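PDB 3MY9: muconate cycloisomerase from Azorhizobium caulinodans, which belongs to the enolase superfamily, combining an enolase-type N-terminal domain with a modified TIM barrel that binds magnesium. Local coordinates for residues Arg135-Ser139 with Gly324-Tyr328; Thr163-Thr169 with Ile192-Phe198; Trp302-Ile306 with Val333-Leu339. All coordinates share one frame; numbering follows the deposited sequence.

Contact 1 of 3, residues Arg135-Ser139 with Gly324-Tyr328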
# COMPACT_ATOMS: atom_id res chain seq x y z
N ARG A 135 -10.91 35.54 -23.68
CA ARG A 135 -10.88 34.69 -24.86
C ARG A 135 -10.53 33.27 -24.40
O ARG A 135 -9.91 33.10 -23.35
CB ARG A 135 -9.77 35.18 -25.82
CG ARG A 135 -9.81 36.62 -26.14
CD ARG A 135 -8.60 37.06 -26.94
NE ARG A 135 -8.76 38.41 -27.45
CZ ARG A 135 -7.97 38.98 -28.37
NH1 ARG A 135 -6.94 38.30 -28.89
NH2 ARG A 135 -8.20 40.21 -28.77
N ILE A 136 -10.89 32.27 -25.19
CA ILE A 136 -10.59 30.89 -24.87
C ILE A 136 -9.90 30.24 -26.07
O ILE A 136 -10.50 30.17 -27.14
CB ILE A 136 -11.83 30.07 -24.55
CG1 ILE A 136 -12.72 30.78 -23.52
CG2 ILE A 136 -11.40 28.69 -24.04
CD1 ILE A 136 -14.07 30.12 -23.33
N PRO A 137 -8.65 29.76 -25.91
CA PRO A 137 -8.04 29.07 -27.05
C PRO A 137 -8.96 27.97 -27.61
O PRO A 137 -9.56 27.21 -26.85
CB PRO A 137 -6.75 28.49 -26.47
CG PRO A 137 -6.47 29.32 -25.25
CD PRO A 137 -7.82 29.70 -24.70
N LEU A 138 -9.10 27.96 -28.92
CA LEU A 138 -9.97 27.02 -29.62
C LEU A 138 -9.10 26.07 -30.46
O LEU A 138 -8.36 26.51 -31.36
CB LEU A 138 -10.94 27.79 -30.53
CG LEU A 138 -11.86 26.94 -31.39
CD1 LEU A 138 -12.93 26.27 -30.53
CD2 LEU A 138 -12.50 27.78 -32.49
N SER A 139 -9.18 24.78 -30.14
CA SER A 139 -8.41 23.74 -30.83
C SER A 139 -8.96 23.51 -32.21
O SER A 139 -10.17 23.47 -32.43
CB SER A 139 -8.46 22.41 -30.06
OG SER A 139 -7.51 21.50 -30.59
N GLY A 324 -7.80 25.33 -23.10
CA GLY A 324 -8.62 25.77 -24.25
C GLY A 324 -9.85 24.88 -24.39
O GLY A 324 -10.27 24.23 -23.40
N CYS A 325 -10.43 24.83 -25.59
CA CYS A 325 -11.63 24.05 -25.85
C CYS A 325 -11.70 23.66 -27.30
O CYS A 325 -10.83 24.05 -28.08
CB CYS A 325 -12.88 24.85 -25.44
SG CYS A 325 -13.19 26.31 -26.50
N GLU A 326 -12.70 22.87 -27.67
CA GLU A 326 -12.95 22.54 -29.08
C GLU A 326 -14.44 22.37 -29.33
O GLU A 326 -15.21 22.19 -28.39
CB GLU A 326 -12.24 21.25 -29.50
CG GLU A 326 -12.82 20.00 -28.87
CD GLU A 326 -11.99 18.79 -29.18
OE1 GLU A 326 -10.96 18.62 -28.50
OE2 GLU A 326 -12.33 18.03 -30.11
N PHE A 327 -14.83 22.37 -30.60
CA PHE A 327 -16.25 22.20 -30.96
C PHE A 327 -16.64 20.73 -31.22
O PHE A 327 -15.85 19.97 -31.80
CB PHE A 327 -16.60 23.04 -32.19
CG PHE A 327 -16.55 24.52 -31.95
CD1 PHE A 327 -16.99 25.07 -30.75
CD2 PHE A 327 -16.11 25.38 -32.95
CE1 PHE A 327 -16.97 26.44 -30.54
CE2 PHE A 327 -16.10 26.76 -32.76
CZ PHE A 327 -16.52 27.29 -31.56
N TYR A 328 -17.87 20.38 -30.81
CA TYR A 328 -18.41 18.99 -30.79
C TYR A 328 -17.94 18.11 -31.95
O TYR A 328 -17.44 16.98 -31.74
CB TYR A 328 -19.95 19.02 -30.76
CG TYR A 328 -20.60 17.70 -30.38
CD1 TYR A 328 -21.60 17.13 -31.17
CD2 TYR A 328 -20.23 17.02 -29.21
CE1 TYR A 328 -22.21 15.92 -30.82
CE2 TYR A 328 -20.83 15.81 -28.85
CZ TYR A 328 -21.81 15.26 -29.65
OH TYR A 328 -22.40 14.06 -29.28
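Leu138 holds CG anti to its backbone N (chi1 177°) while Phe327 swings its ring to the side of its own N (chi1 -67°), and these two turns bring the leucine methyls onto the aromatic ring. CD1 of Leu138 lies over the ring centre of Phe327, 3.8 Å from the centroid, in a CH-pi contact, and the two side chains cross at about a right angle. A branched leucine suits the place, since CD2 meets Phe327 CE2 as well, at 3.8 Å. Behind them Cys325 SG packs against Ile136 CG2, 3.9 Å away, a short, weakly polar side chain suited to this tight apolar packing. Two backbone bonds fix the register: Cys325 N gives to Pro137 O at 2.8 Å, and Ser139 N to Cys325 O at 2.7 Å, almost straight at 179°. Proline lacks an N-H but still offers its carbonyl. Gly324, at positive phi and without a side chain, lets its CA come within 3.1 Å of Pro137 O. Glu326 points its OE1 elsewhere, to Lys166 and Tyr297. Joining the first barrel strand, 135-142, to the last, 326-327, is how the modified TIM barrel, (beta/alpha)7beta, of this family closes.

Contact 2 of 3, residues Thr163-Thr169 with Ile192-Phe198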
# COMPACT_ATOMS: atom_id res chain seq x y z
N THR A 163 -2.73 28.49 -32.64
CA THR A 163 -1.62 27.72 -32.16
C THR A 163 -2.04 26.30 -31.76
O THR A 163 -1.22 25.38 -31.84
CB THR A 163 -0.94 28.42 -30.98
OG1 THR A 163 -1.90 28.65 -29.95
CG2 THR A 163 -0.31 29.75 -31.43
N VAL A 164 -3.28 26.13 -31.32
CA VAL A 164 -3.71 24.85 -30.79
C VAL A 164 -4.27 23.92 -31.85
O VAL A 164 -5.27 24.25 -32.48
CB VAL A 164 -4.78 25.03 -29.71
CG1 VAL A 164 -5.17 23.63 -29.13
CG2 VAL A 164 -4.28 25.93 -28.60
N PHE A 165 -3.64 22.76 -32.00
CA PHE A 165 -4.07 21.74 -32.94
C PHE A 165 -4.21 20.39 -32.25
O PHE A 165 -3.37 20.01 -31.42
CB PHE A 165 -3.05 21.64 -34.06
CG PHE A 165 -3.01 22.87 -34.90
CD1 PHE A 165 -3.80 22.98 -36.03
CD2 PHE A 165 -2.24 23.96 -34.50
CE1 PHE A 165 -3.82 24.15 -36.79
CE2 PHE A 165 -2.23 25.15 -35.26
CZ PHE A 165 -3.03 25.24 -36.40
N LYS A 166 -5.27 19.66 -32.57
CA LYS A 166 -5.40 18.30 -32.06
C LYS A 166 -5.45 17.26 -33.18
O LYS A 166 -6.35 17.27 -33.99
CB LYS A 166 -6.64 18.16 -31.20
CG LYS A 166 -6.61 16.87 -30.39
CD LYS A 166 -8.04 16.49 -29.99
CE LYS A 166 -8.33 16.77 -28.58
NZ LYS A 166 -9.79 16.42 -28.41
N MET A 167 -4.48 16.34 -33.21
CA MET A 167 -4.40 15.34 -34.28
C MET A 167 -5.14 14.10 -33.79
O MET A 167 -4.86 13.60 -32.71
CB MET A 167 -2.93 15.01 -34.64
CG MET A 167 -2.69 14.21 -35.99
SD MET A 167 -0.99 13.51 -36.08
CE MET A 167 -1.24 12.29 -37.36
N LYS A 168 -6.10 13.63 -34.58
CA LYS A 168 -6.68 12.34 -34.38
C LYS A 168 -5.65 11.26 -34.75
O LYS A 168 -5.06 11.28 -35.83
CB LYS A 168 -7.93 12.22 -35.24
CG LYS A 168 -8.87 11.12 -34.89
CD LYS A 168 -10.18 11.30 -35.71
CE LYS A 168 -10.87 9.99 -36.05
NZ LYS A 168 -11.46 9.98 -37.45
N THR A 169 -5.40 10.34 -33.84
CA THR A 169 -4.36 9.35 -34.06
C THR A 169 -4.96 7.97 -33.85
O THR A 169 -6.04 7.85 -33.29
CB THR A 169 -3.19 9.54 -33.05
OG1 THR A 169 -3.74 9.71 -31.76
CG2 THR A 169 -2.33 10.75 -33.38
N ILE A 192 3.53 25.47 -32.60
CA ILE A 192 2.20 24.91 -32.43
C ILE A 192 2.13 24.15 -31.12
O ILE A 192 3.10 23.52 -30.70
CB ILE A 192 1.76 23.98 -33.60
CG1 ILE A 192 2.68 22.77 -33.72
CG2 ILE A 192 1.68 24.77 -34.92
CD1 ILE A 192 2.16 21.74 -34.66
N ASP A 193 0.97 24.26 -30.48
CA ASP A 193 0.60 23.56 -29.31
C ASP A 193 -0.17 22.34 -29.82
O ASP A 193 -1.37 22.42 -30.06
CB ASP A 193 -0.26 24.48 -28.42
CG ASP A 193 -0.81 23.79 -27.18
OD1 ASP A 193 -0.68 22.56 -27.04
OD2 ASP A 193 -1.42 24.49 -26.33
N LEU A 194 0.54 21.21 -29.98
CA LEU A 194 0.01 20.05 -30.65
C LEU A 194 -0.47 19.01 -29.65
O LEU A 194 0.31 18.59 -28.81
CB LEU A 194 1.10 19.42 -31.53
CG LEU A 194 0.76 18.14 -32.29
CD1 LEU A 194 -0.41 18.36 -33.23
CD2 LEU A 194 1.97 17.64 -33.10
N ARG A 195 -1.72 18.58 -29.78
CA ARG A 195 -2.30 17.55 -28.94
C ARG A 195 -2.66 16.36 -29.80
O ARG A 195 -2.93 16.52 -31.00
CB ARG A 195 -3.56 18.08 -28.25
CG ARG A 195 -3.29 19.19 -27.24
CD ARG A 195 -3.65 20.56 -27.81
NE ARG A 195 -3.33 21.62 -26.87
CZ ARG A 195 -4.22 22.20 -26.08
NH1 ARG A 195 -5.49 21.84 -26.07
NH2 ARG A 195 -3.82 23.16 -25.28
N LEU A 196 -2.64 15.16 -29.23
CA LEU A 196 -3.04 13.95 -29.96
C LEU A 196 -4.25 13.33 -29.27
O LEU A 196 -4.35 13.36 -28.05
CB LEU A 196 -1.93 12.89 -29.98
CG LEU A 196 -0.53 13.37 -30.38
CD1 LEU A 196 0.49 12.18 -30.38
CD2 LEU A 196 -0.57 13.98 -31.76
N ASP A 197 -5.14 12.73 -30.04
CA ASP A 197 -6.31 12.08 -29.49
C ASP A 197 -6.49 10.71 -30.11
O ASP A 197 -6.72 10.62 -31.29
CB ASP A 197 -7.53 12.95 -29.79
CG ASP A 197 -8.77 12.52 -29.05
OD1 ASP A 197 -9.72 13.32 -29.05
OD2 ASP A 197 -8.79 11.43 -28.41
N PHE A 198 -6.41 9.64 -29.31
CA PHE A 198 -6.63 8.29 -29.87
C PHE A 198 -8.10 7.84 -29.86
O PHE A 198 -8.43 6.77 -30.30
CB PHE A 198 -5.77 7.27 -29.11
CG PHE A 198 -4.32 7.31 -29.47
CD1 PHE A 198 -3.84 6.54 -30.50
CD2 PHE A 198 -3.43 8.13 -28.77
CE1 PHE A 198 -2.48 6.56 -30.84
CE2 PHE A 198 -2.08 8.17 -29.11
CZ PHE A 198 -1.61 7.38 -30.16
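Val164 lays its CG1 methyl over one face of the Arg195 guanidinium, 3.5 Å from CZ and off toward the rim. The methyl is a good cover because a guanidinium face is a poor hydrogen-bonding surface, whereas its edge is occupied: Arg195 grips Asp193 side-on, NE to OD1 at 2.8 Å and NH2 to OD2 at 2.9 Å. OD1 lies in the guanidinium plane, while the nitrogens approach both oxygens from above the carboxylate plane. The bend at chi2 (103°) folds the arginine back along its own strand to make that grip. Thr220 also bonds Asp193 OD1, holding the acid, while Arg195 NH1 reaches Leu323 O and steadies the guanidinium.

Between the parallel strands the bonds alternate in direction, with Phe165 and Met167 on one and Asp193, Arg195 and Asp197 on the other using both N-H and C=O; Arg195 N to Phe165 O, at 2.7 Å, is one of them. Phe165, Met167, Leu194 and Leu196 share the other face of the sheet, where Met167 and Leu196 also touch helix 174-188, the connection of this beta-alpha-beta crossover. At the C-terminal end Thr169 OG1 lies over the centre of the Phe198 ring, with CB behind it, 3.9 Å from the centroid in a CH-pi contact.

On the face of Val164 and Arg195, Lys166 NZ meets Asp197 OD1 at 3.2 Å, from above the carboxylate plane. Lys166-Met167-Lys168 is consistent with the family's Lys-x-Lys motif. Lys166 also forms salt bridges with Glu326 and Glu223, and Asp197 OD2 accepts from Asn199 N. The side chain of Asp197 is about 4 Å from the magnesium ion bound by Glu223 and Asp248; Asp197 OD1 lies close to Glu223 OE1, a crowding of carboxylates the metal would be expected to ease.

Contact 3 of 3, residues Trp302-Ile306 with Val333-Leu339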
# COMPACT_ATOMS: atom_id res chain seq x y z
N TRP A 302 -20.76 21.94 -27.46
CA TRP A 302 -21.83 21.89 -28.44
C TRP A 302 -21.99 23.29 -29.04
O TRP A 302 -21.97 24.28 -28.30
CB TRP A 302 -23.13 21.41 -27.78
CG TRP A 302 -24.37 21.56 -28.62
CD1 TRP A 302 -25.52 22.21 -28.28
CD2 TRP A 302 -24.56 21.06 -29.94
NE1 TRP A 302 -26.43 22.13 -29.30
CE2 TRP A 302 -25.87 21.44 -30.34
CE3 TRP A 302 -23.77 20.34 -30.84
CZ2 TRP A 302 -26.39 21.12 -31.59
CZ3 TRP A 302 -24.29 20.02 -32.08
CH2 TRP A 302 -25.59 20.41 -32.45
N GLU A 303 -22.12 23.36 -30.36
CA GLU A 303 -22.14 24.63 -31.10
C GLU A 303 -23.47 25.38 -30.95
O GLU A 303 -23.54 26.56 -31.28
CB GLU A 303 -21.81 24.41 -32.60
CG GLU A 303 -20.29 24.31 -32.92
CD GLU A 303 -19.97 23.53 -34.22
OE1 GLU A 303 -20.29 24.01 -35.33
OE2 GLU A 303 -19.38 22.42 -34.11
N GLY A 304 -24.52 24.71 -30.49
CA GLY A 304 -25.77 25.37 -30.19
C GLY A 304 -25.49 26.57 -29.31
O GLY A 304 -24.86 26.45 -28.26
N GLY A 305 -25.97 27.73 -29.74
CA GLY A 305 -25.51 29.00 -29.20
C GLY A 305 -25.72 29.17 -27.71
O GLY A 305 -24.92 29.82 -27.05
N ILE A 306 -26.80 28.58 -27.20
CA ILE A 306 -27.19 28.75 -25.81
C ILE A 306 -26.27 27.93 -24.91
O ILE A 306 -25.77 28.44 -23.90
CB ILE A 306 -28.66 28.36 -25.57
CG1 ILE A 306 -29.58 29.20 -26.44
CG2 ILE A 306 -29.03 28.57 -24.10
CD1 ILE A 306 -31.03 28.77 -26.40
N VAL A 333 -20.63 21.60 -39.38
CA VAL A 333 -20.86 22.91 -38.74
C VAL A 333 -22.34 23.31 -38.69
O VAL A 333 -23.09 23.04 -39.62
CB VAL A 333 -20.05 24.06 -39.43
CG1 VAL A 333 -18.54 23.79 -39.34
CG2 VAL A 333 -20.50 24.27 -40.87
N LEU A 334 -22.73 23.93 -37.58
CA LEU A 334 -24.11 24.40 -37.37
C LEU A 334 -24.39 25.61 -38.27
O LEU A 334 -23.80 26.67 -38.08
CB LEU A 334 -24.31 24.75 -35.89
CG LEU A 334 -25.70 25.21 -35.41
CD1 LEU A 334 -26.70 24.08 -35.47
CD2 LEU A 334 -25.61 25.78 -34.00
N THR A 335 -25.28 25.43 -39.24
CA THR A 335 -25.48 26.38 -40.34
C THR A 335 -26.36 27.59 -39.99
O THR A 335 -26.06 28.71 -40.38
CB THR A 335 -26.08 25.68 -41.59
OG1 THR A 335 -25.22 24.61 -42.01
CG2 THR A 335 -26.25 26.65 -42.72
N GLU A 336 -27.46 27.35 -39.28
CA GLU A 336 -28.30 28.44 -38.76
C GLU A 336 -28.69 28.15 -37.31
O GLU A 336 -28.97 27.01 -36.95
CB GLU A 336 -29.55 28.64 -39.63
N ASP A 337 -28.69 29.20 -36.50
CA ASP A 337 -28.95 29.08 -35.07
C ASP A 337 -30.04 30.08 -34.67
O ASP A 337 -30.41 30.95 -35.46
CB ASP A 337 -27.65 29.34 -34.29
CG ASP A 337 -27.63 28.68 -32.91
OD1 ASP A 337 -26.64 28.87 -32.18
OD2 ASP A 337 -28.60 27.97 -32.55
N VAL A 338 -30.56 29.95 -33.45
CA VAL A 338 -31.66 30.80 -32.97
C VAL A 338 -31.18 32.09 -32.28
O VAL A 338 -32.00 32.90 -31.86
CB VAL A 338 -32.58 30.02 -31.99
CG1 VAL A 338 -33.37 28.95 -32.74
CG2 VAL A 338 -31.76 29.39 -30.84
N LEU A 339 -29.86 32.28 -32.16
CA LEU A 339 -29.32 33.52 -31.60
C LEU A 339 -29.43 34.66 -32.61
O LEU A 339 -29.22 34.46 -33.81
CB LEU A 339 -27.85 33.35 -31.19
CG LEU A 339 -27.45 32.31 -30.12
CD1 LEU A 339 -26.03 32.54 -29.65
CD2 LEU A 339 -28.38 32.35 -28.94
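Gly305 and Asp337 meet where a barrel helix begins: helix 305-316 starts right after Gly304 at the N-cap position, and Asp337 offers OD1 to Gly305 N. The bond from Gly305 N to Asp337 OD1 is weak, 2.8 Å long but bent to 126° at the hydrogen. A carboxylate fits a helix N terminus, since the first N-H groups have no carbonyls of the preceding turn to bond, and the helix end would be expected to draw a negative group toward it. Glycine fits as well, for the CA of Gly305 faces both Asp337 OD1, 3.2 Å away, and Leu339 CD1, 3.6 Å away, which together take up the side where a CB would stand. Beside it Ile306 CG1 packs obliquely on CD2 of Leu339, extending the apolar patch along the helix.

Leu334 packs against the turn that leads into the helix. With chi1 near 180° (-178°) it carries CG beside its carbonyl carbon, and its CD2 reaches Gly304 CA, 3.8 Å away, and lies 3.5 Å from Glu303 O. The extended glutamate runs back the other way, and Glu303 OE1 takes a weak but straight bond from Leu334 N at 3.3 Å.

The next shell holds these groups in place. Asp337 OD2 accepts weakly from Val338 N within its own loop and is salt-bridged to Arg37 on strand 35-44, which ties the helix start to the N-terminal sheet. Strand 333-334 pairs antiparallel with strand 8-21 of that sheet, while Ile306 and Leu339 both touch Ile360. Trp302 packs on Val35 and Arg37 and bonds Glu53 OE2 through NE1; over one face of its ring, toward the rim, lies the backbone N of Gly304, 3.3 Å above the plane.

From the N terminus, the 135-139 side of contact 1 comes first and is met by its partner only after most of the barrel has been built. Contact 2 opens at 163-169 and closes at 192-198, wholly nested inside that long loop. Segment 302-306 then opens contact 3 before 324-328 closes contact 1, and 333-339 closes contact 3 last, so contacts 1 and 3 cross while 2 and 3 stand in series. Contact 2 joins neighbouring early strands, contact 1 the first strand to the last, and contact 3 a late helix to strand 333-334, which pairs with strand 8-21 of the N-terminal sheet. Ser139 OG, packed on Val164 CG1, links contacts 1 and 2; Glu303 OE2 against Phe327 CB links 1 and 3.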